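Local atomic coordinates of dehalogenase-like hydrolase (Ralstonia solanacearum, PDB entry 3UMB), a protein that probably catalyses the hydrolytic dehalogenation of small (S)-2-haloalkanoic acids to the corresponding (R)-2-hydroxyalkanoic acids, releasing a halide ion. Residues A35-W40 with A75-L81. Residues are numbered along the deposited sequence; the frame is centred on the assembly and turned at random.
With MG (magnesium ion), chain I.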
loop_
_atom_site.group_PDB
_atom_site.type_symbol
_atom_site.label_atom_id
_atom_site.label_comp_id
_atom_site.label_asym_id
_atom_site.label_seq_id
_atom_site.Cartn_x
_atom_site.Cartn_y
_atom_site.Cartn_z
ATOM N N ALA A 35 15.787 6.843 -8.372
ATOM C CA ALA A 35 14.998 5.642 -8.670
ATOM C C ALA A 35 14.965 4.687 -7.475
ATOM O O ALA A 35 13.882 4.206 -7.108
ATOM C CB ALA A 35 15.532 4.926 -9.898
ATOM N N LEU A 36 16.135 4.408 -6.883
ATOM C CA LEU A 36 16.209 3.539 -5.721
ATOM C C LEU A 36 15.352 4.087 -4.579
ATOM O O LEU A 36 14.650 3.320 -3.904
ATOM C CB LEU A 36 17.648 3.375 -5.220
ATOM C CG LEU A 36 17.892 2.538 -3.968
ATOM C CD1 LEU A 36 17.230 1.175 -4.056
ATOM C CD2 LEU A 36 19.388 2.331 -3.658
ATOM N N SER A 37 15.445 5.408 -4.371
ATOM C CA SER A 37 14.943 6.012 -3.160
ATOM C C SER A 37 13.430 6.003 -3.278
ATOM O O SER A 37 12.746 5.553 -2.368
ATOM C CB SER A 37 15.559 7.405 -2.901
ATOM O OG SER A 37 14.881 8.410 -3.614
ATOM N N VAL A 38 12.921 6.401 -4.437
ATOM C CA VAL A 38 11.508 6.204 -4.739
ATOM C C VAL A 38 11.010 4.751 -4.567
ATOM O O VAL A 38 10.023 4.536 -3.842
ATOM C CB VAL A 38 11.140 6.663 -6.147
ATOM C CG1 VAL A 38 9.650 6.457 -6.361
ATOM C CG2 VAL A 38 11.498 8.159 -6.349
ATOM N N LEU A 39 11.655 3.767 -5.231
ATOM C CA LEU A 39 11.198 2.373 -5.161
ATOM C C LEU A 39 11.252 1.854 -3.736
ATOM O O LEU A 39 10.371 1.140 -3.306
ATOM C CB LEU A 39 11.986 1.448 -6.100
ATOM C CG LEU A 39 11.580 -0.014 -6.167
ATOM C CD1 LEU A 39 10.086 -0.141 -6.450
ATOM C CD2 LEU A 39 12.476 -0.789 -7.183
ATOM N N TRP A 40 12.270 2.286 -3.002
ATOM C CA TRP A 40 12.510 1.852 -1.639
ATOM C C TRP A 40 11.445 2.335 -0.644
ATOM O O TRP A 40 10.949 1.546 0.177
ATOM C CB TRP A 40 13.857 2.374 -1.230
ATOM C CG TRP A 40 14.346 1.944 0.077
ATOM C CD1 TRP A 40 13.877 0.944 0.873
ATOM C CD2 TRP A 40 15.465 2.494 0.726
ATOM N NE1 TRP A 40 14.644 0.849 2.019
ATOM C CE2 TRP A 40 15.624 1.807 1.949
ATOM C CE3 TRP A 40 16.344 3.560 0.413
ATOM C CZ2 TRP A 40 16.639 2.128 2.855
ATOM C CZ3 TRP A 40 17.360 3.868 1.306
ATOM C CH2 TRP A 40 17.495 3.159 2.524
ATOM N N ALA A 75 14.311 -3.485 -3.566
ATOM C CA ALA A 75 14.472 -2.377 -4.544
ATOM C C ALA A 75 15.812 -2.532 -5.325
ATOM O O ALA A 75 15.895 -2.276 -6.518
ATOM C CB ALA A 75 14.407 -1.048 -3.853
ATOM N N CYS A 76 16.846 -3.008 -4.645
ATOM C CA CYS A 76 18.142 -3.153 -5.307
ATOM C C CYS A 76 18.150 -4.304 -6.315
ATOM O O CYS A 76 18.674 -4.118 -7.392
ATOM C CB CYS A 76 19.269 -3.281 -4.286
ATOM S SG CYS A 76 19.657 -1.651 -3.543
ATOM N N ALA A 77 17.538 -5.436 -5.955
ATOM C CA ALA A 77 17.379 -6.600 -6.803
ATOM C C ALA A 77 16.627 -6.230 -8.046
ATOM O O ALA A 77 17.078 -6.531 -9.142
ATOM C CB ALA A 77 16.632 -7.769 -6.048
ATOM N N ARG A 78 15.508 -5.531 -7.877
ATOM C CA ARG A 78 14.651 -5.073 -8.992
ATOM C C ARG A 78 15.368 -4.111 -9.936
ATOM O O ARG A 78 15.156 -4.121 -11.128
ATOM C CB ARG A 78 13.402 -4.416 -8.401
ATOM C CG ARG A 78 12.510 -3.555 -9.285
ATOM C CD ARG A 78 11.376 -4.328 -9.999
ATOM N NE ARG A 78 10.418 -3.372 -10.580
ATOM C CZ ARG A 78 9.281 -2.939 -9.985
ATOM N NH1 ARG A 78 8.854 -3.403 -8.803
ATOM N NH2 ARG A 78 8.535 -2.038 -10.613
ATOM N N LEU A 79 16.202 -3.243 -9.367
ATOM C CA LEU A 79 16.825 -2.167 -10.097
ATOM C C LEU A 79 18.221 -2.588 -10.530
ATOM O O LEU A 79 18.981 -1.770 -11.068
ATOM C CB LEU A 79 16.912 -0.911 -9.208
ATOM C CG LEU A 79 15.693 0.012 -9.052
ATOM C CD1 LEU A 79 16.032 1.133 -8.088
ATOM C CD2 LEU A 79 15.248 0.551 -10.429
ATOM N N ASN A 80 18.563 -3.846 -10.283
ATOM C CA ASN A 80 19.859 -4.437 -10.671
ATOM C C ASN A 80 21.100 -3.724 -10.131
ATOM O O ASN A 80 22.121 -3.683 -10.820
ATOM C CB ASN A 80 19.945 -4.564 -12.198
ATOM C CG ASN A 80 18.945 -5.541 -12.726
ATOM O OD1 ASN A 80 18.800 -6.633 -12.158
ATOM N ND2 ASN A 80 18.245 -5.175 -13.811
ATOM N N LEU A 81 21.014 -3.253 -8.882
ATOM C CA LEU A 81 22.100 -2.557 -8.184
ATOM C C LEU A 81 22.960 -3.449 -7.259
ATOM O O LEU A 81 22.410 -4.249 -6.496
ATOM C CB LEU A 81 21.501 -1.424 -7.352
ATOM C CG LEU A 81 20.559 -0.474 -8.081
ATOM C CD1 LEU A 81 19.992 0.551 -7.064
ATOM C CD2 LEU A 81 21.267 0.225 -9.229
HETATM MG MG MG I . 17.836 -8.260 -10.553
#
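Leu36 and Leu39, three residues apart on helix 33-54, receive the methyl of Ala75 between them, and no hydrogen bond crosses the contact. The Ala75 CB lies 3.6 Å from Leu36 CD1 and also meets Leu39 CG. The small side chain is consistent with the close approach of the helices here, where the CA atoms of Trp40 and Ala75 are 5.5 Å apart. Both leucines hold CG anti to the backbone N (chi1 177° in Leu36, -178° in Leu39), which carries their methyls across to helix 64-78. Leu36 divides its branches: CD1 also meets Cys76 SG, while CD2 reaches Leu81 CD1 at 3.9 Å. In return, Leu79 pushes CD1 against the opposing backbone, 3.4 Å from Leu36 CA, and its CG packs on Leu39 CD2. Phe29 adds to the apolar cluster by touching Leu36 and Leu81.

At the more polar border, Leu39 CD2 sits 3.5 Å from Arg78 CG, the two side chains crossing at about a right angle. The arginine chain bends at chi2 (90°), and Leu39 CD1 lies over one face of its guanidinium. Arg78 NH1 is hydrogen-bonded to the Tyr74 hydroxyl, and His203 of the second subunit packs on the same residue.

Helix 64-78 ends here in a Schellman motif, with Leu81 N bonded to Cys76 O and Asn80 N to Ala77 O. Asn80, at positive phi, is its C-prime residue; Ala77 O (2.4 Å) and Asn80 OD1 bind a magnesium ion. The reversal at Asn80 brings Leu81 back onto Leu36, whereas Leu79 reaches across from the helix end. The two helices, joined by apolar packing, belong to the helical cap characteristic of L-2-haloacid dehalogenases, inserted after the first strand of the Rossmann-like HAD core.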